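Local coordinates for DNA mismatch repair protein MutL (Aquifex aeolicus, PDB 6LZI) that binds ADP in its ATPase domain and takes part in DNA mismatch repair, where it probably couples ATP binding and hydrolysis to the repair reaction, at residues 169-174 with 201-206; 18-23 with 161-166; 93-96 with 100-103. One frame throughout, in Å; residues are numbered along the deposited sequence.

Contact 1: 169-174 with 201-206; sequences EYALTN and EEVFQT
L172 reaches from segment 169-174, near the end of helix 156-173, into the notch between V203 and F204, and its branched end takes part in two of the three side-chain pairs. Its CB points toward helix 201-204, with CG anti to the carbonyl carbon (chi1 -75°), and from there the two methyls part. CD1 goes to the ring of F204, lying 3.6 Å from CE2 of F204 and equally close to its CZ; the approach is oblique, and the two side chains cross at about a right angle. CD2 straddles both partners: it is 3.7 Å from CE2 of F204 and 3.9 Å from CG2 of V203. Helix 196-204 belongs to the S5-like part of MutL, and helix 156-173 packs on the ATP-binding domain's helix 16-29, so this apolar seam joins the two parts of the ATPase fragment. A forked leucine suits it, since one residue can serve a ring and a valine together. V203 braces the ring, its CG1 standing 3.6 Å above the plane of F204. A171, small enough for the close side of its helix, adds a looser contact from CB to V203 CG2 at 4.4 Å, while L191 touches both.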
loop_
_atom_site.group_PDB
_atom_site.type_symbol
_atom_site.label_atom_id
_atom_site.label_comp_id
_atom_site.label_asym_id
_atom_site.label_seq_id
_atom_site.Cartn_x
_atom_site.Cartn_y
_atom_site.Cartn_z
ATOM N N GLU A 169 4.648 -3.537 -1.359
ATOM C CA GLU A 169 3.732 -4.454 -2.042
ATOM C C GLU A 169 2.808 -3.720 -2.993
ATOM O O GLU A 169 2.584 -4.166 -4.125
ATOM C CB GLU A 169 2.968 -5.207 -0.978
ATOM C CG GLU A 169 1.816 -6.069 -1.380
ATOM C CD GLU A 169 1.312 -6.806 -0.140
ATOM O OE1 GLU A 169 0.268 -6.377 0.410
ATOM O OE2 GLU A 169 2.001 -7.761 0.294
ATOM N N TYR A 170 2.259 -2.594 -2.556
ATOM C CA TYR A 170 1.490 -1.748 -3.469
ATOM C C TYR A 170 2.377 -1.153 -4.577
ATOM O O TYR A 170 1.954 -0.987 -5.737
ATOM C CB TYR A 170 0.896 -0.582 -2.681
ATOM C CG TYR A 170 -0.339 -0.918 -1.918
ATOM C CD1 TYR A 170 -1.473 -1.206 -2.567
ATOM C CD2 TYR A 170 -0.371 -0.850 -0.524
ATOM C CE1 TYR A 170 -2.625 -1.471 -1.904
ATOM C CE2 TYR A 170 -1.553 -1.116 0.181
ATOM C CZ TYR A 170 -2.667 -1.443 -0.547
ATOM O OH TYR A 170 -3.893 -1.668 0.052
ATOM N N ALA A 171 3.598 -0.784 -4.239
ATOM C CA ALA A 171 4.401 -0.251 -5.325
ATOM C C ALA A 171 4.723 -1.315 -6.374
ATOM O O ALA A 171 4.860 -0.984 -7.573
ATOM C CB ALA A 171 5.746 0.304 -4.868
ATOM N N LEU A 172 4.854 -2.563 -5.945
ATOM C CA LEU A 172 5.164 -3.594 -6.930
ATOM C C LEU A 172 4.035 -3.884 -7.915
ATOM O O LEU A 172 4.331 -4.434 -8.995
ATOM C CB LEU A 172 5.586 -4.872 -6.213
ATOM C CG LEU A 172 7.026 -4.799 -5.611
ATOM C CD1 LEU A 172 7.282 -5.903 -4.528
ATOM C CD2 LEU A 172 8.161 -4.819 -6.629
ATOM N N THR A 173 2.774 -3.564 -7.605
ATOM C CA THR A 173 1.693 -3.782 -8.557
ATOM C C THR A 173 1.163 -2.498 -9.146
ATOM O O THR A 173 0.168 -2.526 -9.856
ATOM C CB THR A 173 0.539 -4.522 -7.897
ATOM O OG1 THR A 173 0.180 -3.891 -6.658
ATOM C CG2 THR A 173 1.037 -5.918 -7.607
ATOM N N ASN A 174 1.779 -1.378 -8.819
ATOM C CA ASN A 174 1.320 -0.097 -9.309
ATOM C C ASN A 174 2.488 0.708 -9.814
ATOM O O ASN A 174 2.843 1.726 -9.216
ATOM C CB ASN A 174 0.594 0.636 -8.184
ATOM C CG ASN A 174 -0.744 0.012 -7.878
ATOM O OD1 ASN A 174 -1.716 0.254 -8.599
ATOM N ND2 ASN A 174 -0.797 -0.834 -6.811
ATOM N N GLU A 201 13.206 -3.271 -9.659
ATOM C CA GLU A 201 14.616 -3.119 -9.376
ATOM C C GLU A 201 14.851 -2.005 -8.357
ATOM O O GLU A 201 15.726 -2.134 -7.489
ATOM C CB GLU A 201 15.340 -2.930 -10.687
ATOM C CG GLU A 201 15.310 -4.242 -11.437
ATOM C CD GLU A 201 15.963 -4.216 -12.780
ATOM O OE1 GLU A 201 16.160 -5.305 -13.321
ATOM O OE2 GLU A 201 16.323 -3.127 -13.274
ATOM N N GLU A 202 14.078 -0.919 -8.463
ATOM C CA GLU A 202 14.166 0.151 -7.465
ATOM C C GLU A 202 13.792 -0.380 -6.087
ATOM O O GLU A 202 14.472 -0.079 -5.095
ATOM C CB GLU A 202 13.271 1.334 -7.855
ATOM C CG GLU A 202 13.705 2.088 -9.098
ATOM C CD GLU A 202 15.133 2.635 -9.013
ATOM O OE1 GLU A 202 15.530 3.244 -7.984
ATOM O OE2 GLU A 202 15.861 2.410 -9.983
ATOM N N VAL A 203 12.706 -1.179 -6.013
ATOM C CA VAL A 203 12.205 -1.693 -4.725
ATOM C C VAL A 203 13.243 -2.587 -4.068
ATOM O O VAL A 203 13.514 -2.472 -2.869
ATOM C CB VAL A 203 10.877 -2.452 -4.914
ATOM C CG1 VAL A 203 10.503 -3.376 -3.602
ATOM C CG2 VAL A 203 9.729 -1.499 -5.209
ATOM N N PHE A 204 13.800 -3.524 -4.821
ATOM C CA PHE A 204 14.702 -4.503 -4.219
ATOM C C PHE A 204 16.180 -4.147 -4.327
ATOM O O PHE A 204 17.018 -4.914 -3.831
ATOM C CB PHE A 204 14.422 -5.887 -4.803
ATOM C CG PHE A 204 13.082 -6.413 -4.369
ATOM C CD1 PHE A 204 12.858 -6.824 -3.049
ATOM C CD2 PHE A 204 12.030 -6.350 -5.242
ATOM C CE1 PHE A 204 11.582 -7.236 -2.648
ATOM C CE2 PHE A 204 10.766 -6.732 -4.907
ATOM C CZ PHE A 204 10.507 -7.197 -3.567
ATOM N N GLN A 205 16.510 -3.010 -4.953
ATOM C CA GLN A 205 17.869 -2.507 -5.099
ATOM C C GLN A 205 18.816 -3.551 -5.708
ATOM O O GLN A 205 19.914 -3.807 -5.218
ATOM C CB GLN A 205 18.390 -1.999 -3.745
ATOM C CG GLN A 205 17.447 -0.980 -3.138
ATOM C CD GLN A 205 18.147 0.034 -2.284
ATOM O OE1 GLN A 205 19.206 -0.232 -1.721
ATOM N NE2 GLN A 205 17.571 1.225 -2.199
ATOM N N THR A 206 18.373 -4.164 -6.805
ATOM C CA THR A 206 19.203 -5.133 -7.470
ATOM C C THR A 206 18.736 -5.211 -8.910
ATOM O O THR A 206 17.610 -4.825 -9.229
ATOM C CB THR A 206 19.115 -6.494 -6.782
ATOM O OG1 THR A 206 20.028 -7.395 -7.404
ATOM C CG2 THR A 206 17.669 -7.002 -6.864
#

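Contact 2: 18-23 with 161-166; sequences DVVKEL and RKVLEL
V20 spreads its two methyls over different residues of helix 161-166: CG2 meets CG2 of V163 at 3.9 Å, and CG1 meets CD2 of L166 at 3.6 Å. This is helix-to-helix packing in the alpha/beta sandwich of the Bergerat (GHKL) ATP-binding fold. Helix 16-29, which further along supplies N26 and S27 to the ADP pocket, lies beside helix 156-173; the short segments run in nearly the same direction, their axes coming within 9.9 Å and crossing at -24°. Valine suits the middle of this interface because its branches sit at CB, close to the backbone: with CG1 anti to the backbone N (chi1 177°) and CG2 beside it, one residue fills two places. V20 and V163 meet at about a right angle, whereas V20 and L166 lie alongside each other, pointing opposite ways. L166 has the longer reach that its place requires. Its CD2 lies against V20 and also against the backbone of helix 16-29, 3.5 Å from K21 N and 3.8 Å from K21 CB. I47 of strand 46-51 also touches V20, so the sheet of the sandwich backs this seam. K21 is amphipathic: the foot of its chain flanks the leucine methyl, and the remainder bends at its second torsion and leads the amine away from the apolar contact. There K21 NZ forms a salt bridge of 2.9 Å to OE1 of its neighbour E22, meeting that oxygen from above the carboxylate plane, 51° out of it.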
loop_
_atom_site.group_PDB
_atom_site.type_symbol
_atom_site.label_atom_id
_atom_site.label_comp_id
_atom_site.label_asym_id
_atom_site.label_seq_id
_atom_site.Cartn_x
_atom_site.Cartn_y
_atom_site.Cartn_z
ATOM N N ASP A 18 -2.999 -1.808 9.052
ATOM C CA ASP A 18 -4.320 -2.065 8.479
ATOM C C ASP A 18 -4.951 -0.762 8.028
ATOM O O ASP A 18 -5.715 -0.723 7.055
ATOM C CB ASP A 18 -5.248 -2.723 9.488
ATOM C CG ASP A 18 -4.766 -4.081 9.922
ATOM O OD1 ASP A 18 -4.246 -4.851 9.070
ATOM O OD2 ASP A 18 -4.862 -4.380 11.141
ATOM N N VAL A 19 -4.715 0.295 8.813
ATOM C CA VAL A 19 -5.145 1.624 8.438
ATOM C C VAL A 19 -4.489 2.068 7.128
ATOM O O VAL A 19 -5.165 2.588 6.222
ATOM C CB VAL A 19 -4.842 2.614 9.549
ATOM C CG1 VAL A 19 -5.269 4.021 9.044
ATOM C CG2 VAL A 19 -5.583 2.230 10.805
ATOM N N VAL A 20 -3.164 1.949 7.039
ATOM C CA VAL A 20 -2.458 2.376 5.834
ATOM C C VAL A 20 -3.009 1.632 4.639
ATOM O O VAL A 20 -3.263 2.209 3.599
ATOM C CB VAL A 20 -0.969 2.069 5.980
ATOM C CG1 VAL A 20 -0.175 2.421 4.716
ATOM C CG2 VAL A 20 -0.411 2.865 7.149
ATOM N N LYS A 21 -3.324 0.352 4.845
ATOM C CA LYS A 21 -3.789 -0.455 3.722
ATOM C C LYS A 21 -5.091 0.126 3.179
ATOM O O LYS A 21 -5.277 0.320 1.942
ATOM C CB LYS A 21 -4.005 -1.902 4.198
ATOM C CG LYS A 21 -4.555 -2.820 3.110
ATOM C CD LYS A 21 -6.079 -2.907 3.188
ATOM C CE LYS A 21 -6.600 -4.065 2.399
ATOM N NZ LYS A 21 -8.082 -3.965 2.374
ATOM N N GLU A 22 -6.037 0.353 4.090
ATOM C CA GLU A 22 -7.347 0.842 3.675
ATOM C C GLU A 22 -7.213 2.187 3.056
ATOM O O GLU A 22 -7.849 2.440 2.031
ATOM C CB GLU A 22 -8.336 0.901 4.811
ATOM C CG GLU A 22 -8.541 -0.459 5.450
ATOM C CD GLU A 22 -9.273 -1.436 4.535
ATOM O OE1 GLU A 22 -9.155 -2.680 4.718
ATOM O OE2 GLU A 22 -9.936 -0.989 3.592
ATOM N N LEU A 23 -6.344 3.058 3.622
ATOM C CA LEU A 23 -6.258 4.384 2.996
ATOM C C LEU A 23 -5.620 4.317 1.604
ATOM O O LEU A 23 -6.102 4.957 0.672
ATOM C CB LEU A 23 -5.494 5.376 3.903
ATOM C CG LEU A 23 -6.301 5.510 5.204
ATOM C CD1 LEU A 23 -5.435 6.453 6.156
ATOM C CD2 LEU A 23 -7.715 5.974 5.136
ATOM N N ARG A 161 8.118 -1.553 10.090
ATOM C CA ARG A 161 8.525 -2.452 9.022
ATOM C C ARG A 161 7.308 -3.028 8.305
ATOM O O ARG A 161 7.342 -3.211 7.076
ATOM C CB ARG A 161 9.459 -3.540 9.600
ATOM C CG ARG A 161 10.876 -3.052 10.032
ATOM C CD ARG A 161 11.735 -4.190 10.665
ATOM N NE ARG A 161 11.007 -5.467 10.716
ATOM C CZ ARG A 161 10.526 -6.020 11.829
ATOM N NH1 ARG A 161 10.715 -5.430 13.003
ATOM N NH2 ARG A 161 9.866 -7.172 11.772
ATOM N N LYS A 162 6.200 -3.236 9.029
ATOM C CA LYS A 162 5.010 -3.779 8.382
ATOM C C LYS A 162 4.442 -2.783 7.388
ATOM O O LYS A 162 4.057 -3.168 6.297
ATOM C CB LYS A 162 3.945 -4.167 9.404
ATOM C CG LYS A 162 4.345 -5.312 10.300
ATOM C CD LYS A 162 3.644 -5.217 11.656
ATOM C CE LYS A 162 2.138 -5.464 11.580
ATOM N NZ LYS A 162 1.423 -5.399 12.962
ATOM N N VAL A 163 4.501 -1.488 7.716
ATOM C CA VAL A 163 4.030 -0.442 6.825
ATOM C C VAL A 163 4.984 -0.299 5.648
ATOM O O VAL A 163 4.548 -0.160 4.499
ATOM C CB VAL A 163 3.883 0.905 7.585
ATOM C CG1 VAL A 163 3.709 2.069 6.560
ATOM C CG2 VAL A 163 2.716 0.859 8.487
ATOM N N LEU A 164 6.281 -0.438 5.901
ATOM C CA LEU A 164 7.264 -0.405 4.811
ATOM C C LEU A 164 7.035 -1.534 3.813
ATOM O O LEU A 164 6.975 -1.278 2.589
ATOM C CB LEU A 164 8.686 -0.467 5.355
ATOM C CG LEU A 164 9.789 -0.408 4.269
ATOM C CD1 LEU A 164 9.629 0.785 3.400
ATOM C CD2 LEU A 164 11.164 -0.365 4.979
ATOM N N GLU A 165 6.841 -2.775 4.328
ATOM C CA GLU A 165 6.537 -3.918 3.456
ATOM C C GLU A 165 5.228 -3.739 2.682
ATOM O O GLU A 165 5.149 -4.070 1.494
ATOM C CB GLU A 165 6.431 -5.224 4.267
ATOM C CG GLU A 165 7.791 -5.856 4.641
ATOM C CD GLU A 165 8.741 -5.920 3.443
ATOM O OE1 GLU A 165 9.803 -5.241 3.464
ATOM O OE2 GLU A 165 8.391 -6.611 2.455
ATOM N N LEU A 166 4.175 -3.266 3.349
ATOM C CA LEU A 166 2.913 -2.982 2.659
ATOM C C LEU A 166 3.084 -1.999 1.519
ATOM O O LEU A 166 2.503 -2.186 0.455
ATOM C CB LEU A 166 1.876 -2.445 3.654
ATOM C CG LEU A 166 0.540 -2.062 3.021
ATOM C CD1 LEU A 166 -0.252 -3.349 2.655
ATOM C CD2 LEU A 166 -0.291 -1.095 3.910
#

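Contact 3: 93-96 with 100-103; sequences YSIS and KFKL
S96 lays its CB over one face of the F101 ring in a CH-pi contact, the carbon 3.8 Å from the ring centroid and 22° off the normal. The carbon is offset toward the rim, so its nearest ring atom is CG of F101, at 3.6 Å. Serine suits this position because its slim CB can come down close on the ring. Its OG stands between the backbone N and the carbonyl carbon (chi1 69°), which turns the hydroxyl back to its own helix, where the carbonyl oxygens of L92 and Y93 are both within reach; a buried polar atom is thereby provided for. In the Bergerat fold this is where helix 91-96, whose A91 and L92 help line the ADP pocket, is followed, after a three-residue turn, by strand 100-106 of the large sheet, and the ring closes the angle between them. The purely apolar contact comes at the ring's edge: CG2 of I95 lies near the ring plane, 3.9 Å from CD2 of F101. Beta-branched isoleucine can do this because CG2 leaves from CB itself, while the other branch packs against helix 16-29. F101 holds its CG anti to the backbone N (chi1 176°), sending the ring toward the helix, and V137 and V139 of strand 134-140 touch it too. Replacing F101 with an alanine would probably leave S96 CB without its aromatic face and I95 CG2 without the ring edge, and open a gap beside V137.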
loop_
_atom_site.group_PDB
_atom_site.type_symbol
_atom_site.label_atom_id
_atom_site.label_comp_id
_atom_site.label_asym_id
_atom_site.label_seq_id
_atom_site.Cartn_x
_atom_site.Cartn_y
_atom_site.Cartn_z
ATOM N N TYR A 93 -15.348 4.422 8.346
ATOM C CA TYR A 93 -16.113 4.434 9.583
ATOM C C TYR A 93 -15.370 3.681 10.656
ATOM O O TYR A 93 -15.267 4.119 11.818
ATOM C CB TYR A 93 -17.456 3.774 9.367
ATOM C CG TYR A 93 -18.211 3.561 10.636
ATOM C CD1 TYR A 93 -18.796 4.610 11.291
ATOM C CD2 TYR A 93 -18.335 2.291 11.177
ATOM C CE1 TYR A 93 -19.495 4.407 12.483
ATOM C CE2 TYR A 93 -19.050 2.071 12.356
ATOM C CZ TYR A 93 -19.614 3.130 12.997
ATOM O OH TYR A 93 -20.308 2.896 14.166
ATOM N N SER A 94 -14.903 2.499 10.289
ATOM C CA SER A 94 -14.258 1.658 11.260
ATOM C C SER A 94 -12.939 2.304 11.702
ATOM O O SER A 94 -12.602 2.261 12.895
ATOM C CB SER A 94 -14.150 0.236 10.660
ATOM O OG SER A 94 -12.828 -0.053 10.315
ATOM N N ILE A 95 -12.240 3.035 10.807
ATOM C CA ILE A 95 -11.004 3.739 11.213
ATOM C C ILE A 95 -11.326 4.942 12.089
ATOM O O ILE A 95 -10.659 5.185 13.098
ATOM C CB ILE A 95 -10.199 4.181 9.972
ATOM C CG1 ILE A 95 -9.660 2.951 9.212
ATOM C CG2 ILE A 95 -8.998 5.147 10.335
ATOM C CD1 ILE A 95 -9.071 3.292 7.847
ATOM N N SER A 96 -12.344 5.694 11.740
ATOM C CA SER A 96 -12.620 6.919 12.513
ATOM C C SER A 96 -13.182 6.614 13.886
ATOM O O SER A 96 -13.089 7.444 14.804
ATOM C CB SER A 96 -13.601 7.771 11.738
ATOM O OG SER A 96 -14.902 7.137 11.703
ATOM N N LYS A 100 -8.658 9.551 16.447
ATOM C CA LYS A 100 -8.875 10.988 16.234
ATOM C C LYS A 100 -8.569 11.266 14.764
ATOM O O LYS A 100 -7.405 11.293 14.342
ATOM C CB LYS A 100 -7.993 11.821 17.162
ATOM C CG LYS A 100 -8.304 11.784 18.719
ATOM C CD LYS A 100 -7.066 12.191 19.537
ATOM C CE LYS A 100 -7.346 12.531 21.015
ATOM N NZ LYS A 100 -8.494 11.766 21.548
ATOM N N PHE A 101 -9.619 11.469 14.002
ATOM C CA PHE A 101 -9.633 11.236 12.566
ATOM C C PHE A 101 -9.909 12.546 11.859
ATOM O O PHE A 101 -10.912 13.208 12.148
ATOM C CB PHE A 101 -10.736 10.192 12.254
ATOM C CG PHE A 101 -10.939 9.921 10.790
ATOM C CD1 PHE A 101 -11.868 10.663 10.069
ATOM C CD2 PHE A 101 -10.334 8.805 10.169
ATOM C CE1 PHE A 101 -12.065 10.384 8.705
ATOM C CE2 PHE A 101 -10.538 8.552 8.813
ATOM C CZ PHE A 101 -11.396 9.304 8.103
ATOM N N LYS A 102 -9.059 12.929 10.904
ATOM C CA LYS A 102 -9.463 14.003 10.014
ATOM C C LYS A 102 -9.450 13.519 8.570
ATOM O O LYS A 102 -8.556 12.805 8.162
ATOM C CB LYS A 102 -8.535 15.233 10.132
ATOM C CG LYS A 102 -8.717 16.050 11.385
ATOM C CD LYS A 102 -7.933 17.335 11.328
ATOM C CE LYS A 102 -7.905 18.005 12.716
ATOM N NZ LYS A 102 -6.674 18.851 12.802
ATOM N N LEU A 103 -10.403 13.943 7.783
ATOM C CA LEU A 103 -10.287 13.704 6.342
ATOM C C LEU A 103 -10.534 15.021 5.635
ATOM O O LEU A 103 -11.539 15.659 5.884
ATOM C CB LEU A 103 -11.305 12.695 5.858
ATOM C CG LEU A 103 -11.451 12.388 4.329
ATOM C CD1 LEU A 103 -11.856 10.885 4.051
ATOM C CD2 LEU A 103 -12.453 13.236 3.655
#

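Overall arrangement
Contacts 3, 2 and 1 follow one another across the molecule, from the ATP-binding sheet toward the S5-like part. Contacts 1 and 2 share helix 156-173 and have centres 15 Å apart; Y170 OH lies 3.1 Å from K21 O, a probable hydrogen bond between them. Contact 3, centred 16 Å from contact 2, touches it through I95. Contacts 1 and 3, with centres 29 Å apart, do not touch and lie on opposite sides of the chain's centre. Along the sequence contact 3 is nested inside the loop closed by contact 2, and contact 1 comes afterwards. Helix 16-29, which contributes to the ADP pocket, is thus packed between helices 91-96 and 156-173, and the latter carries on to contact 1.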